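Long-range contact in GH3 beta-N-acetylglucosaminidase (Paenibacillaceae, PDB 6K5J), which probably hydrolyses terminal beta-linked N-acetylglucosamine residues from chitin oligosaccharides and related glycans, as a glycoside hydrolase of family 3: residues D41-R51 with S299-L309. Sequence-based numbering, arbitrary orientation.
Sequences DHVGGIIYFRR and SHRYERQKAAL. With NAG (2-acetamido-2-deoxy-beta-D-glucopyranose), chain B.
Asp41 meets helix 302-317 first, through a salt bridge from its OD1 to Lys306 NZ at 2.7 Å. The lysine reaches it by bending at chi2, 82°, and again at chi4, and its ammonium comes in on the syn side of the carboxylate, about 30° out of plane. Asp41 OD2 is buried without a hydrogen-bond partner, with the lysine methylenes alongside. Nearer the backbone than the charge, Asp41 CB packs against Leu309 CD1 at 3.6 Å, a methyl that Val43 CG1 also approaches more loosely.

In strand 45-47, Ile47 turns CG2 to Ser299 and CD1 to NAG C6, 4.0 Å away. Phe49 is packed more closely: His300 CE1 stands over the centre of one ring face, the two rings inclined by 47°, while Ser299 CB lies 3.5 Å from Phe49 CE1 and NAG O6 reaches the ring edge, 3.4 Å from Phe49 CE2.

Arg51 closes the contact with its guanidinium edge. NH1 donates to His300 ND1 (3.0 Å) nearly straight and in the imidazole plane; NH2 donates to Ser299 O (3.0 Å), tilted from the carbonyl plane, and NE is taken by Phe25 O. A leucine here would remove all these donors and would probably leave His300 ND1 and Ser299 O without their mates, the imidazole less firmly fixed over Phe49.

Strand 21-23 runs between the parallel strands 45-47 and 296-298, as part of the TIM barrel of the family 3 N-terminal domain: helix packing near one end, and at the C-terminal strand ends loops beside a sugar that is hydrogen-bonded to Asp83, Lys182 and His183.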
ATOM      1  N   ASP A  41     -14.414  16.988  19.211  1.00 28.32           N
ATOM      2  CA  ASP A  41     -13.666  17.643  18.151  1.00 26.11           C
ATOM      3  C   ASP A  41     -14.334  17.519  16.789  1.00 26.69           C
ATOM      4  O   ASP A  41     -13.864  18.138  15.834  1.00 24.85           O
ATOM      5  CB  ASP A  41     -12.245  17.084  18.097  1.00 26.45           C
ATOM      6  CG  ASP A  41     -11.504  17.271  19.420  1.00 35.51           C
ATOM      7  OD1 ASP A  41     -11.519  18.403  19.947  1.00 36.40           O
ATOM      8  OD2 ASP A  41     -10.919  16.292  19.927  1.00 34.06           O
ATOM      9  N   HIS A  42     -15.412  16.746  16.683  1.00 23.27           N
ATOM     10  CA  HIS A  42     -16.226  16.688  15.468  1.00 25.19           C
ATOM     11  C   HIS A  42     -15.419  16.206  14.261  1.00 24.78           C
ATOM     12  O   HIS A  42     -15.620  16.678  13.138  1.00 21.61           O
ATOM     13  CB  HIS A  42     -16.875  18.048  15.165  1.00 24.86           C
ATOM     14  CG  HIS A  42     -17.523  18.698  16.352  1.00 30.01           C
ATOM     15  ND1 HIS A  42     -18.712  18.250  16.891  1.00 27.91           N
ATOM     16  CD2 HIS A  42     -17.154  19.769  17.097  1.00 32.64           C
ATOM     17  CE1 HIS A  42     -19.045  19.015  17.917  1.00 32.67           C
ATOM     18  NE2 HIS A  42     -18.119  19.945  18.062  1.00 32.45           N
ATOM     19  N   VAL A  43     -14.498  15.259  14.481  1.00 21.73           N
ATOM     20  CA  VAL A  43     -13.648  14.818  13.378  1.00 20.49           C
ATOM     21  C   VAL A  43     -14.501  14.257  12.242  1.00 20.22           C
ATOM     22  O   VAL A  43     -15.578  13.685  12.451  1.00 21.53           O
ATOM     23  CB  VAL A  43     -12.596  13.775  13.796  1.00 21.86           C
ATOM     24  CG1 VAL A  43     -11.542  14.401  14.715  1.00 25.57           C
ATOM     25  CG2 VAL A  43     -13.272  12.537  14.426  1.00 20.43           C
ATOM     26  N   GLY A  44     -14.000  14.412  11.024  1.00 18.04           N
ATOM     27  CA  GLY A  44     -14.732  13.982   9.847  1.00 22.42           C
ATOM     28  C   GLY A  44     -14.456  12.544   9.471  1.00 19.60           C
ATOM     29  O   GLY A  44     -15.254  11.915   8.767  1.00 19.88           O
ATOM     30  N   GLY A  45     -13.335  12.002   9.941  1.00 19.71           N
ATOM     31  CA  GLY A  45     -12.914  10.685   9.496  1.00 19.77           C
ATOM     32  C   GLY A  45     -12.070   9.960  10.524  1.00 20.45           C
ATOM     33  O   GLY A  45     -11.463  10.569  11.411  1.00 19.20           O
ATOM     34  N   ILE A  46     -12.034   8.636  10.366  1.00 19.14           N
ATOM     35  CA  ILE A  46     -11.225   7.718  11.160  1.00 19.64           C
ATOM     36  C   ILE A  46     -10.398   6.884  10.193  1.00 20.36           C
ATOM     37  O   ILE A  46     -10.913   6.449   9.160  1.00 20.13           O
ATOM     38  CB  ILE A  46     -12.104   6.794  12.031  1.00 18.13           C
ATOM     39  CG1 ILE A  46     -12.939   7.601  13.024  1.00 18.14           C
ATOM     40  CG2 ILE A  46     -11.251   5.717  12.743  1.00 19.71           C
ATOM     41  CD1 ILE A  46     -12.107   8.221  14.156  1.00 23.43           C
ATOM     42  N   ILE A  47      -9.124   6.663  10.510  1.00 17.79           N
ATOM     43  CA  ILE A  47      -8.293   5.716   9.769  1.00 16.21           C
ATOM     44  C   ILE A  47      -7.942   4.550  10.690  1.00 18.16           C
ATOM     45  O   ILE A  47      -7.542   4.755  11.844  1.00 19.47           O
ATOM     46  CB  ILE A  47      -7.021   6.376   9.197  1.00 19.12           C
ATOM     47  CG1 ILE A  47      -6.143   5.310   8.514  1.00 19.30           C
ATOM     48  CG2 ILE A  47      -6.252   7.145  10.283  1.00 19.90           C
ATOM     49  CD1 ILE A  47      -5.054   5.864   7.612  1.00 21.49           C
ATOM     50  N   TYR A  48      -8.094   3.328  10.177  1.00 17.96           N
ATOM     51  CA  TYR A  48      -7.754   2.103  10.892  1.00 17.38           C
ATOM     52  C   TYR A  48      -6.314   1.678  10.600  1.00 18.32           C
ATOM     53  O   TYR A  48      -5.826   1.812   9.471  1.00 18.10           O
ATOM     54  CB  TYR A  48      -8.673   0.953  10.476  1.00 17.18           C
ATOM     55  CG  TYR A  48     -10.108   0.991  10.968  1.00 18.52           C
ATOM     56  CD1 TYR A  48     -10.460   1.646  12.148  1.00 19.03           C
ATOM     57  CD2 TYR A  48     -11.110   0.326  10.260  1.00 18.89           C
ATOM     58  CE1 TYR A  48     -11.783   1.643  12.606  1.00 21.06           C
ATOM     59  CE2 TYR A  48     -12.426   0.320  10.705  1.00 20.25           C
ATOM     60  CZ  TYR A  48     -12.755   0.986  11.874  1.00 20.22           C
ATOM     61  OH  TYR A  48     -14.057   0.973  12.317  1.00 21.01           O
ATOM     62  N   PHE A  49      -5.663   1.106  11.616  1.00 16.28           N
ATOM     63  CA  PHE A  49      -4.408   0.370  11.466  1.00 19.17           C
ATOM     64  C   PHE A  49      -4.573  -1.033  12.050  1.00 20.36           C
ATOM     65  O   PHE A  49      -5.645  -1.395  12.526  1.00 19.03           O
ATOM     66  CB  PHE A  49      -3.250   1.151  12.101  1.00 19.10           C
ATOM     67  CG  PHE A  49      -2.910   2.395  11.326  1.00 18.23           C
ATOM     68  CD1 PHE A  49      -3.617   3.571  11.545  1.00 19.52           C
ATOM     69  CD2 PHE A  49      -1.959   2.361  10.316  1.00 21.58           C
ATOM     70  CE1 PHE A  49      -3.347   4.715  10.801  1.00 20.30           C
ATOM     71  CE2 PHE A  49      -1.679   3.498   9.561  1.00 23.65           C
ATOM     72  CZ  PHE A  49      -2.375   4.678   9.809  1.00 21.20           C
ATOM     73  N   ARG A  50      -3.500  -1.835  11.964  1.00 18.52           N
ATOM     74  CA  ARG A  50      -3.537  -3.224  12.435  1.00 21.16           C
ATOM     75  C   ARG A  50      -4.060  -3.327  13.871  1.00 21.44           C
ATOM     76  O   ARG A  50      -4.766  -4.282  14.219  1.00 19.96           O
ATOM     77  CB  ARG A  50      -2.130  -3.840  12.314  1.00 20.43           C
ATOM     78  CG  ARG A  50      -2.025  -5.319  12.702  1.00 23.58           C
ATOM     79  CD  ARG A  50      -0.706  -5.952  12.170  1.00 25.79           C
ATOM     80  NE  ARG A  50      -0.591  -5.794  10.723  1.00 25.58           N
ATOM     81  CZ  ARG A  50      -1.048  -6.667   9.825  1.00 25.32           C
ATOM     82  NH1 ARG A  50      -1.635  -7.788  10.212  1.00 26.09           N
ATOM     83  NH2 ARG A  50      -0.918  -6.421   8.533  1.00 22.88           N
ATOM     84  N   ARG A  51      -3.731  -2.342  14.715  1.00 21.13           N
ATOM     85  CA  ARG A  51      -4.168  -2.324  16.113  1.00 19.25           C
ATOM     86  C   ARG A  51      -5.687  -2.296  16.261  1.00 20.33           C
ATOM     87  O   ARG A  51      -6.199  -2.683  17.317  1.00 18.56           O
ATOM     88  CB  ARG A  51      -3.573  -1.112  16.835  1.00 22.30           C
ATOM     89  CG  ARG A  51      -4.006   0.222  16.190  1.00 21.16           C
ATOM     90  CD  ARG A  51      -3.322   1.459  16.790  1.00 19.62           C
ATOM     91  NE  ARG A  51      -3.790   2.668  16.104  1.00 21.87           N
ATOM     92  CZ  ARG A  51      -3.007   3.558  15.496  1.00 22.62           C
ATOM     93  NH1 ARG A  51      -1.684   3.417  15.501  1.00 22.40           N
ATOM     94  NH2 ARG A  51      -3.561   4.606  14.890  1.00 17.71           N
ATOM     95  N   SER A 299      -2.457  10.249  11.777  1.00 21.34           N
ATOM     96  CA  SER A 299      -2.875   8.855  11.978  1.00 22.39           C
ATOM     97  C   SER A 299      -2.731   8.335  13.406  1.00 21.80           C
ATOM     98  O   SER A 299      -3.437   7.387  13.776  1.00 23.05           O
ATOM     99  CB  SER A 299      -2.081   7.926  11.058  1.00 23.83           C
ATOM    100  OG  SER A 299      -2.340   8.215   9.693  1.00 21.45           O
ATOM    101  N   HIS A 300      -1.817   8.876  14.214  1.00 22.65           N
ATOM    102  CA  HIS A 300      -1.401   8.079  15.369  1.00 26.15           C
ATOM    103  C   HIS A 300      -1.503   8.774  16.726  1.00 27.15           C
ATOM    104  O   HIS A 300      -2.135   8.248  17.652  1.00 28.49           O
ATOM    105  CB  HIS A 300       0.036   7.591  15.127  1.00 26.13           C
ATOM    106  CG  HIS A 300       0.173   6.711  13.920  1.00 25.56           C
ATOM    107  ND1 HIS A 300      -0.497   5.513  13.797  1.00 21.81           N
ATOM    108  CD2 HIS A 300       0.863   6.877  12.765  1.00 25.75           C
ATOM    109  CE1 HIS A 300      -0.207   4.966  12.627  1.00 23.25           C
ATOM    110  NE2 HIS A 300       0.613   5.778  11.982  1.00 25.66           N
ATOM    111  N   ARG A 301      -0.877   9.935  16.875  1.00 26.85           N
ATOM    112  CA  ARG A 301      -0.705  10.551  18.186  1.00 27.42           C
ATOM    113  C   ARG A 301      -1.815  11.559  18.449  1.00 28.04           C
ATOM    114  O   ARG A 301      -1.934  12.559  17.733  1.00 25.88           O
ATOM    115  CB  ARG A 301       0.662  11.228  18.285  1.00 32.79           C
ATOM    116  CG  ARG A 301       1.805  10.365  17.770  1.00 40.50           C
ATOM    117  CD  ARG A 301       3.092  10.656  18.502  1.00 41.71           C
ATOM    118  NE  ARG A 301       2.924  10.411  19.930  1.00 51.32           N
ATOM    119  CZ  ARG A 301       3.826  10.721  20.852  1.00 50.81           C
ATOM    120  NH1 ARG A 301       4.972  11.290  20.495  1.00 49.95           N
ATOM    121  NH2 ARG A 301       3.579  10.462  22.130  1.00 52.19           N
ATOM    122  N   TYR A 302      -2.604  11.306  19.501  1.00 25.38           N
ATOM    123  CA  TYR A 302      -3.706  12.202  19.847  1.00 27.22           C
ATOM    124  C   TYR A 302      -3.244  13.649  20.016  1.00 28.57           C
ATOM    125  O   TYR A 302      -3.953  14.588  19.619  1.00 27.59           O
ATOM    126  CB  TYR A 302      -4.389  11.710  21.120  1.00 26.89           C
ATOM    127  CG  TYR A 302      -5.503  12.607  21.582  1.00 30.79           C
ATOM    128  CD1 TYR A 302      -6.784  12.482  21.060  1.00 31.33           C
ATOM    129  CD2 TYR A 302      -5.274  13.590  22.539  1.00 37.04           C
ATOM    130  CE1 TYR A 302      -7.810  13.312  21.473  1.00 38.17           C
ATOM    131  CE2 TYR A 302      -6.294  14.424  22.962  1.00 42.30           C
ATOM    132  CZ  TYR A 302      -7.560  14.279  22.429  1.00 42.22           C
ATOM    133  OH  TYR A 302      -8.573  15.111  22.845  1.00 47.49           O
ATOM    134  N   GLU A 303      -2.076  13.853  20.635  1.00 27.56           N
ATOM    135  CA  GLU A 303      -1.568  15.208  20.843  1.00 30.87           C
ATOM    136  C   GLU A 303      -1.393  15.941  19.521  1.00 29.59           C
ATOM    137  O   GLU A 303      -1.695  17.136  19.418  1.00 27.04           O
ATOM    138  CB  GLU A 303      -0.237  15.169  21.595  1.00 32.15           C
ATOM    139  CG  GLU A 303      -0.323  14.618  23.007  1.00 38.44           C
ATOM    140  CD  GLU A 303      -0.312  13.094  23.054  1.00 46.28           C
ATOM    141  OE1 GLU A 303      -0.201  12.456  21.974  1.00 37.34           O
ATOM    142  OE2 GLU A 303      -0.405  12.542  24.175  1.00 45.52           O
ATOM    143  N   ARG A 304      -0.891  15.241  18.500  1.00 29.28           N
ATOM    144  CA  ARG A 304      -0.703  15.863  17.199  1.00 26.26           C
ATOM    145  C   ARG A 304      -2.031  16.060  16.478  1.00 25.30           C
ATOM    146  O   ARG A 304      -2.186  17.030  15.721  1.00 25.63           O
ATOM    147  CB  ARG A 304       0.253  15.019  16.362  1.00 31.69           C
ATOM    148  CG  ARG A 304       1.710  15.100  16.828  1.00 35.02           C
ATOM    149  CD  ARG A 304       2.508  13.911  16.331  1.00 34.07           C
ATOM    150  NE  ARG A 304       3.945  14.117  16.494  1.00 44.54           N
ATOM    151  CZ  ARG A 304       4.879  13.446  15.825  1.00 49.11           C
ATOM    152  NH1 ARG A 304       4.533  12.505  14.954  1.00 42.06           N
ATOM    153  NH2 ARG A 304       6.163  13.708  16.035  1.00 52.62           N
ATOM    154  N   GLN A 305      -2.999  15.163  16.704  1.00 23.69           N
ATOM    155  CA  GLN A 305      -4.329  15.349  16.130  1.00 24.58           C
ATOM    156  C   GLN A 305      -4.985  16.604  16.695  1.00 26.93           C
ATOM    157  O   GLN A 305      -5.534  17.422  15.950  1.00 22.35           O
ATOM    158  CB  GLN A 305      -5.196  14.112  16.393  1.00 20.78           C
ATOM    159  CG  GLN A 305      -4.675  12.852  15.715  1.00 19.63           C
ATOM    160  CD  GLN A 305      -5.162  11.572  16.367  1.00 23.48           C
ATOM    161  OE1 GLN A 305      -5.849  11.605  17.388  1.00 22.32           O
ATOM    162  NE2 GLN A 305      -4.790  10.430  15.782  1.00 21.16           N
ATOM    163  N   LYS A 306      -4.925  16.778  18.019  1.00 27.04           N
ATOM    164  CA  LYS A 306      -5.472  17.986  18.642  1.00 27.63           C
ATOM    165  C   LYS A 306      -4.702  19.234  18.220  1.00 23.58           C
ATOM    166  O   LYS A 306      -5.294  20.311  18.081  1.00 27.44           O
ATOM    167  CB  LYS A 306      -5.458  17.843  20.171  1.00 32.47           C
ATOM    168  CG  LYS A 306      -6.494  18.711  20.899  1.00 42.80           C
ATOM    169  CD  LYS A 306      -7.871  18.056  20.892  1.00 43.82           C
ATOM    170  CE  LYS A 306      -8.855  18.763  21.829  1.00 42.63           C
ATOM    171  NZ  LYS A 306      -9.587  19.893  21.181  1.00 51.70           N
ATOM    172  N   ALA A 307      -3.389  19.115  18.008  1.00 27.85           N
ATOM    173  CA  ALA A 307      -2.622  20.273  17.559  1.00 28.90           C
ATOM    174  C   ALA A 307      -3.088  20.739  16.184  1.00 29.87           C
ATOM    175  O   ALA A 307      -3.229  21.944  15.946  1.00 25.15           O
ATOM    176  CB  ALA A 307      -1.128  19.952  17.543  1.00 29.40           C
ATOM    177  N   ALA A 308      -3.332  19.797  15.265  1.00 25.32           N
ATOM    178  CA  ALA A 308      -3.849  20.157  13.944  1.00 26.03           C
ATOM    179  C   ALA A 308      -5.220  20.815  14.048  1.00 24.66           C
ATOM    180  O   ALA A 308      -5.479  21.845  13.416  1.00 25.26           O
ATOM    181  CB  ALA A 308      -3.926  18.913  13.057  1.00 23.98           C
ATOM    182  N   LEU A 309      -6.114  20.220  14.834  1.00 21.75           N
ATOM    183  CA  LEU A 309      -7.454  20.774  15.002  1.00 23.87           C
ATOM    184  C   LEU A 309      -7.400  22.183  15.585  1.00 26.41           C
ATOM    185  O   LEU A 309      -8.104  23.090  15.116  1.00 24.52           O
ATOM    186  CB  LEU A 309      -8.288  19.855  15.901  1.00 25.76           C
ATOM    187  CG  LEU A 309      -8.860  18.567  15.303  1.00 25.13           C
ATOM    188  CD1 LEU A 309      -9.125  17.517  16.400  1.00 27.83           C
ATOM    189  CD2 LEU A 309     -10.127  18.853  14.506  1.00 25.99           C
TER
HETATM  190  C1  NAG B 601       1.967   7.241   4.827  1.00 22.67           C
HETATM  191  C2  NAG B 601       2.010   6.513   3.460  1.00 21.34           C
HETATM  192  C3  NAG B 601       0.617   6.465   2.806  1.00 20.23           C
HETATM  193  C4  NAG B 601      -0.444   5.993   3.790  1.00 19.76           C
HETATM  194  C5  NAG B 601      -0.396   6.867   5.032  1.00 22.04           C
HETATM  195  C6  NAG B 601      -1.411   6.489   6.087  1.00 21.53           C
HETATM  196  C7  NAG B 601       3.902   6.548   1.872  1.00 21.16           C
HETATM  197  C8  NAG B 601       4.763   7.420   0.999  1.00 18.32           C
HETATM  198  N2  NAG B 601       2.957   7.180   2.576  1.00 18.72           N
HETATM  199  O1  NAG B 601       3.163   6.992   5.485  1.00 27.90           O
HETATM  200  O3  NAG B 601       0.640   5.596   1.678  1.00 18.61           O
HETATM  201  O4  NAG B 601      -1.735   6.071   3.198  1.00 18.22           O
HETATM  202  O5  NAG B 601       0.897   6.723   5.628  1.00 20.51           O
HETATM  203  O6  NAG B 601      -1.085   5.248   6.701  1.00 21.88           O
HETATM  204  O7  NAG B 601       4.043   5.328   1.918  1.00 20.36           O